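Side-chain contact in UPF0201 protein MJ1564 (Methanocaldococcus jannaschii DSM 2661, PDB 2PZZ), which is of unknown function, resembling RNA-binding proteins in structure but having a low likelihood of binding RNA itself: residues A[18-21]-A[22-26]. Residues are numbered along the deposited sequence; the frame is centred on the assembly and turned at random.
Sequences KVKK and AILNI
The side-chain amide of Asn25 lies over the carbonyl oxygen of Lys21, one turn earlier (i to i+4) in the amphipathic helix 16-26, which packs against the antiparallel sheet. The oxygen meets one face of the group almost squarely, with Asn25 CG 3.1 Å from Lys21 O; this is a face contact and not a hydrogen bond. At the amide's edge, ND2 donates a hydrogen bond to Ala89 O on helix 86-90, which helps fix the rotation of the group. With CG beside the backbone N (chi1 -73°), the amide is folded back along the preceding helical turn, and Asn25 N itself bonds to the same Lys21 O at 2.9 Å. The apolar side of the helix carries Val19 and Ile23, both packed on strand 3-10 and on Trp44 of strand 42-48. The second subunit reaches the same end of the helix as Val19: Lys18 NZ hydrogen-bonds to Glu14 O of that chain, and Val19 packs on its Thr13. On a neighbouring flank the methyl of Ala22 packs on Ala89, with this CB also 3.3 Å from Val19 O.

Lys20 and Leu24 form the side-chain pair on another flank. The lysine CG points away from its own backbone N (chi1 -176°), and the extended chain carries Lys20 CE over to within 3.9 Å of Leu24 CD1. Aliphatic carbons make this contact; both residues also pack on Leu32 of strand 31-36. Leu24 N bonds nearly straight to Lys20 O (N-H...O 172°), and Leu24 CG sits 3.3 Å from that oxygen. Val19 O takes a hydrogen bond from Ile23 N and a weak one from Ala22 N, while Ile23 CG1 approaches the same oxygen to 3.5 Å.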
ATOM      1  N   LYS A  18       4.299   8.667  -8.186  1.00 26.97           N
ATOM      2  CA  LYS A  18       2.888   8.323  -8.212  1.00 27.45           C
ATOM      3  C   LYS A  18       2.285   8.609  -6.844  1.00 27.65           C
ATOM      4  O   LYS A  18       1.105   8.957  -6.744  1.00 29.24           O
ATOM      5  CB  LYS A  18       2.682   6.851  -8.540  1.00 30.17           C
ATOM      6  CG  LYS A  18       3.097   6.458  -9.939  1.00 32.95           C
ATOM      7  CD  LYS A  18       2.689   5.020 -10.196  1.00 36.22           C
ATOM      8  CE  LYS A  18       2.820   4.673 -11.675  1.00 39.01           C
ATOM      9  NZ  LYS A  18       2.403   3.261 -11.937  1.00 39.41           N
ATOM     10  N   VAL A  19       3.076   8.438  -5.781  1.00 26.82           N
ATOM     11  CA  VAL A  19       2.551   8.707  -4.446  1.00 25.01           C
ATOM     12  C   VAL A  19       2.411  10.210  -4.334  1.00 21.88           C
ATOM     13  O   VAL A  19       1.428  10.704  -3.814  1.00 23.46           O
ATOM     14  CB  VAL A  19       3.497   8.224  -3.289  1.00 22.70           C
ATOM     15  CG1 VAL A  19       2.920   8.685  -1.927  1.00 22.00           C
ATOM     16  CG2 VAL A  19       3.613   6.713  -3.312  1.00 23.73           C
ATOM     17  N   LYS A  20       3.401  10.933  -4.834  1.00 25.18           N
ATOM     18  CA  LYS A  20       3.374  12.395  -4.783  1.00 28.98           C
ATOM     19  C   LYS A  20       2.173  12.956  -5.536  1.00 30.80           C
ATOM     20  O   LYS A  20       1.571  13.951  -5.114  1.00 32.79           O
ATOM     21  CB  LYS A  20       4.656  12.978  -5.380  1.00 32.67           C
ATOM     22  CG  LYS A  20       4.729  14.492  -5.268  1.00 35.00           C
ATOM     23  CD  LYS A  20       5.811  15.048  -6.169  1.00 35.07           C
ATOM     24  CE  LYS A  20       5.848  16.571  -6.114  1.00 35.56           C
ATOM     25  NZ  LYS A  20       6.921  17.110  -6.991  1.00 36.71           N
ATOM     26  N   LYS A  21       1.818  12.330  -6.652  1.00 30.30           N
ATOM     27  CA  LYS A  21       0.665  12.822  -7.411  1.00 33.55           C
ATOM     28  C   LYS A  21      -0.617  12.494  -6.682  1.00 32.20           C
ATOM     29  O   LYS A  21      -1.607  13.219  -6.804  1.00 32.57           O
ATOM     30  CB  LYS A  21       0.628  12.227  -8.830  1.00 32.42           C
ATOM     31  CG  LYS A  21       1.700  12.821  -9.747  1.00 35.84           C
ATOM     32  CD  LYS A  21       1.695  12.170 -11.117  1.00 39.56           C
ATOM     33  CE  LYS A  21       2.895  12.620 -11.930  1.00 41.64           C
ATOM     34  NZ  LYS A  21       2.961  11.905 -13.228  1.00 45.15           N
ATOM     35  N   ALA A  22      -0.614  11.400  -5.924  1.00 29.54           N
ATOM     36  CA  ALA A  22      -1.817  11.046  -5.193  1.00 28.69           C
ATOM     37  C   ALA A  22      -2.049  12.127  -4.146  1.00 27.78           C
ATOM     38  O   ALA A  22      -3.179  12.515  -3.871  1.00 30.28           O
ATOM     39  CB  ALA A  22      -1.671   9.682  -4.534  1.00 29.26           C
ATOM     40  N   ILE A  23      -0.978  12.624  -3.558  1.00 29.07           N
ATOM     41  CA  ILE A  23      -1.137  13.678  -2.560  1.00 31.49           C
ATOM     42  C   ILE A  23      -1.664  14.953  -3.225  1.00 30.39           C
ATOM     43  O   ILE A  23      -2.667  15.515  -2.799  1.00 30.39           O
ATOM     44  CB  ILE A  23       0.201  14.003  -1.871  1.00 31.30           C
ATOM     45  CG1 ILE A  23       0.657  12.787  -1.048  1.00 34.35           C
ATOM     46  CG2 ILE A  23       0.050  15.279  -1.019  1.00 29.78           C
ATOM     47  CD1 ILE A  23       2.017  12.964  -0.383  1.00 35.71           C
ATOM     48  N   LEU A  24      -0.988  15.387  -4.286  1.00 31.41           N
ATOM     49  CA  LEU A  24      -1.373  16.611  -4.989  1.00 31.53           C
ATOM     50  C   LEU A  24      -2.799  16.572  -5.522  1.00 31.53           C
ATOM     51  O   LEU A  24      -3.445  17.610  -5.589  1.00 35.08           O
ATOM     52  CB  LEU A  24      -0.362  16.925  -6.108  1.00 28.34           C
ATOM     53  CG  LEU A  24       1.047  17.184  -5.537  1.00 30.24           C
ATOM     54  CD1 LEU A  24       2.085  17.247  -6.646  1.00 31.58           C
ATOM     55  CD2 LEU A  24       1.048  18.482  -4.729  1.00 30.74           C
ATOM     56  N   ASN A  25      -3.308  15.388  -5.872  1.00 29.92           N
ATOM     57  CA  ASN A  25      -4.684  15.296  -6.360  1.00 29.26           C
ATOM     58  C   ASN A  25      -5.677  15.719  -5.293  1.00 30.51           C
ATOM     59  O   ASN A  25      -6.798  16.121  -5.613  1.00 29.51           O
ATOM     60  CB  ASN A  25      -5.048  13.867  -6.802  1.00 31.28           C
ATOM     61  CG  ASN A  25      -4.402  13.475  -8.111  1.00 32.64           C
ATOM     62  OD1 ASN A  25      -3.995  14.333  -8.898  1.00 33.81           O
ATOM     63  ND2 ASN A  25      -4.309  12.168  -8.358  1.00 31.54           N
ATOM     64  N   ILE A  26      -5.284  15.612  -4.022  1.00 30.11           N
ATOM     65  CA  ILE A  26      -6.177  16.003  -2.931  1.00 29.41           C
ATOM     66  C   ILE A  26      -5.753  17.354  -2.331  1.00 30.56           C
ATOM     67  O   ILE A  26      -6.599  18.149  -1.911  1.00 30.61           O
ATOM     68  CB  ILE A  26      -6.195  14.937  -1.806  1.00 30.02           C
ATOM     69  CG1 ILE A  26      -6.374  13.537  -2.410  1.00 31.69           C
ATOM     70  CG2 ILE A  26      -7.338  15.218  -0.826  1.00 29.27           C
ATOM     71  CD1 ILE A  26      -7.698  13.323  -3.161  1.00 31.50           C
TER